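Local coordinates for conserved hypothetical protein (Sulfolobus solfataricus, PDB 2FNA) that is an archaeal AAA+ ATPase that binds ADP and magnesium and probably hydrolyses ATP, at residues A[72-77]-A[153-158]. Residues are numbered along the deposited sequence; the frame is centred on the assembly and turned at random.
With EDO (1,2-ethanediol), chain I.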
loop_
_atom_site.group_PDB
_atom_site.type_symbol
_atom_site.label_atom_id
_atom_site.label_comp_id
_atom_site.label_asym_id
_atom_site.label_seq_id
_atom_site.Cartn_x
_atom_site.Cartn_y
_atom_site.Cartn_z
ATOM N N ILE A 72 14.586 2.225 8.577
ATOM C CA ILE A 72 15.208 1.452 7.499
ATOM C C ILE A 72 16.571 2.046 7.254
ATOM O O ILE A 72 16.705 3.264 7.083
ATOM C CB ILE A 72 14.416 1.515 6.144
ATOM C CG1 ILE A 72 12.973 1.072 6.320
ATOM C CG2 ILE A 72 15.085 0.632 5.083
ATOM C CD1 ILE A 72 12.012 1.532 5.129
ATOM N N SER A 73 17.598 1.200 7.243
ATOM C CA SER A 73 18.945 1.689 7.037
ATOM C C SER A 73 19.261 1.791 5.555
ATOM O O SER A 73 18.595 1.184 4.713
ATOM C CB SER A 73 19.978 0.786 7.706
ATOM O OG SER A 73 19.850 -0.529 7.222
ATOM N N TYR A 74 20.291 2.573 5.267
ATOM C CA TYR A 74 20.776 2.763 3.917
ATOM C C TYR A 74 21.250 1.428 3.344
ATOM O O TYR A 74 20.992 1.119 2.178
ATOM C CB TYR A 74 21.925 3.784 3.927
ATOM C CG TYR A 74 22.618 3.992 2.593
ATOM C CD1 TYR A 74 21.926 4.500 1.486
ATOM C CD2 TYR A 74 23.966 3.701 2.449
ATOM C CE1 TYR A 74 22.571 4.687 0.259
ATOM C CE2 TYR A 74 24.611 3.874 1.236
ATOM C CZ TYR A 74 23.912 4.370 0.155
ATOM O OH TYR A 74 24.584 4.539 -1.024
ATOM N N LYS A 75 21.900 0.648 4.204
ATOM C CA LYS A 75 22.427 -0.681 3.903
ATOM C C LYS A 75 21.295 -1.619 3.536
ATOM O O LYS A 75 21.384 -2.311 2.528
ATOM C CB LYS A 75 23.215 -1.188 5.129
ATOM C CG LYS A 75 24.082 -2.434 4.949
ATOM N N ASP A 76 20.207 -1.608 4.312
ATOM C CA ASP A 76 19.092 -2.516 4.071
ATOM C C ASP A 76 18.283 -2.124 2.839
ATOM O O ASP A 76 17.705 -2.999 2.178
ATOM C CB ASP A 76 18.166 -2.630 5.286
ATOM C CG ASP A 76 18.790 -3.405 6.433
ATOM O OD1 ASP A 76 19.844 -4.055 6.251
ATOM O OD2 ASP A 76 18.222 -3.359 7.530
ATOM N N PHE A 77 18.241 -0.826 2.538
ATOM C CA PHE A 77 17.632 -0.348 1.301
ATOM C C PHE A 77 18.440 -0.787 0.074
ATOM O O PHE A 77 17.866 -1.256 -0.915
ATOM C CB PHE A 77 17.526 1.157 1.300
ATOM C CG PHE A 77 16.878 1.709 0.064
ATOM C CD1 PHE A 77 15.532 1.473 -0.189
ATOM C CD2 PHE A 77 17.606 2.479 -0.839
ATOM C CE1 PHE A 77 14.905 2.001 -1.341
ATOM C CE2 PHE A 77 16.995 3.009 -1.988
ATOM C CZ PHE A 77 15.640 2.768 -2.237
ATOM N N ARG A 153 15.536 7.334 7.016
ATOM C CA ARG A 153 15.799 8.685 7.496
ATOM C C ARG A 153 17.115 9.236 7.045
ATOM O O ARG A 153 17.288 10.455 6.998
ATOM C CB ARG A 153 15.817 8.731 9.014
ATOM C CG ARG A 153 14.627 8.165 9.725
ATOM C CD ARG A 153 13.558 9.193 9.971
ATOM N NE ARG A 153 12.387 8.561 10.568
ATOM C CZ ARG A 153 11.158 9.077 10.552
ATOM N NH1 ARG A 153 10.897 10.232 9.946
ATOM N NH2 ARG A 153 10.174 8.413 11.133
ATOM N N GLY A 154 18.061 8.351 6.756
ATOM C CA GLY A 154 19.393 8.767 6.371
ATOM C C GLY A 154 19.638 8.946 4.889
ATOM O O GLY A 154 20.768 9.170 4.477
ATOM N N VAL A 155 18.579 8.843 4.087
ATOM C CA VAL A 155 18.659 9.075 2.660
ATOM C C VAL A 155 17.496 9.986 2.269
ATOM O O VAL A 155 16.369 9.736 2.662
ATOM C CB VAL A 155 18.519 7.747 1.902
ATOM C CG1 VAL A 155 18.466 7.957 0.409
ATOM C CG2 VAL A 155 19.651 6.818 2.261
ATOM N N ASN A 156 17.772 11.004 1.461
ATOM C CA ASN A 156 16.732 11.794 0.812
ATOM C C ASN A 156 16.672 11.530 -0.696
ATOM O O ASN A 156 17.503 12.034 -1.452
ATOM C CB ASN A 156 16.943 13.289 1.087
ATOM C CG ASN A 156 15.857 14.152 0.465
ATOM O OD1 ASN A 156 14.816 13.644 0.067
ATOM N ND2 ASN A 156 16.095 15.468 0.389
ATOM N N LEU A 157 15.662 10.762 -1.125
ATOM C CA LEU A 157 15.511 10.398 -2.525
ATOM C C LEU A 157 14.778 11.435 -3.354
ATOM O O LEU A 157 14.722 11.312 -4.574
ATOM C CB LEU A 157 14.774 9.068 -2.645
ATOM C CG LEU A 157 15.471 7.847 -2.032
ATOM C CD1 LEU A 157 14.505 6.642 -2.105
ATOM C CD2 LEU A 157 16.780 7.527 -2.719
ATOM N N LEU A 158 14.241 12.474 -2.722
ATOM C CA LEU A 158 13.374 13.391 -3.435
ATOM C C LEU A 158 14.070 14.137 -4.563
ATOM O O LEU A 158 13.494 14.266 -5.624
ATOM C CB LEU A 158 12.662 14.359 -2.478
ATOM C CG LEU A 158 11.667 13.778 -1.470
ATOM C CD1 LEU A 158 11.024 14.882 -0.601
ATOM C CD2 LEU A 158 10.587 12.953 -2.129
HETATM C C1 EDO I . 13.251 17.996 0.327
HETATM O O1 EDO I . 14.495 17.770 -0.416
HETATM C C2 EDO I . 13.037 19.455 0.763
HETATM O O2 EDO I . 11.787 19.671 1.471
HETATM O O HOH W 1 18.382 5.489 6.535
#
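Val155 packs its CG2 methyl against the Tyr74 ring, and Leu157 reaches Phe77 deeper in. The closest apolar pair is Tyr74 CD1 to Val155 CG2, at 3.3 Å. The methyl approaches the ring obliquely, and the two side chains cross at about a right angle. Tyr74 has CG anti to its backbone nitrogen (chi1 175°), which places CD1 against the Val155 methyl. Its hydroxyl bonds to Leu122 N. Arg121 makes a cation-pi contact with the ring and a weak hydrogen bond to Gly154 O. Phe77 and Leu157 are buried and extend toward each other from opposite directions; Phe77 CZ lies 4.0 Å from Leu157 CD1.

One water links the two backbones directly. It donates to Ile72 O (2.8 Å) and accepts from Gly154 N (2.9 Å).

Ser73 is the N-cap of helix 74-91: its OG accepts from Asp76 N at 3.1 Å. Asn156, before the turn into helix 158-167, makes a capping bond: its OD1 accepts from Leu158 N at 3.1 Å, with the donor above the plane of the Asn156 side-chain carbonyl. Asn156 ND2 donates to O1 of an ethanediol, probably from the crystallisation liquor.

The contact sets the first turn of helix 74-91 against the loop that leads into helix 158-167, in the P-loop ATPase domain, whose core is a five-stranded parallel sheet.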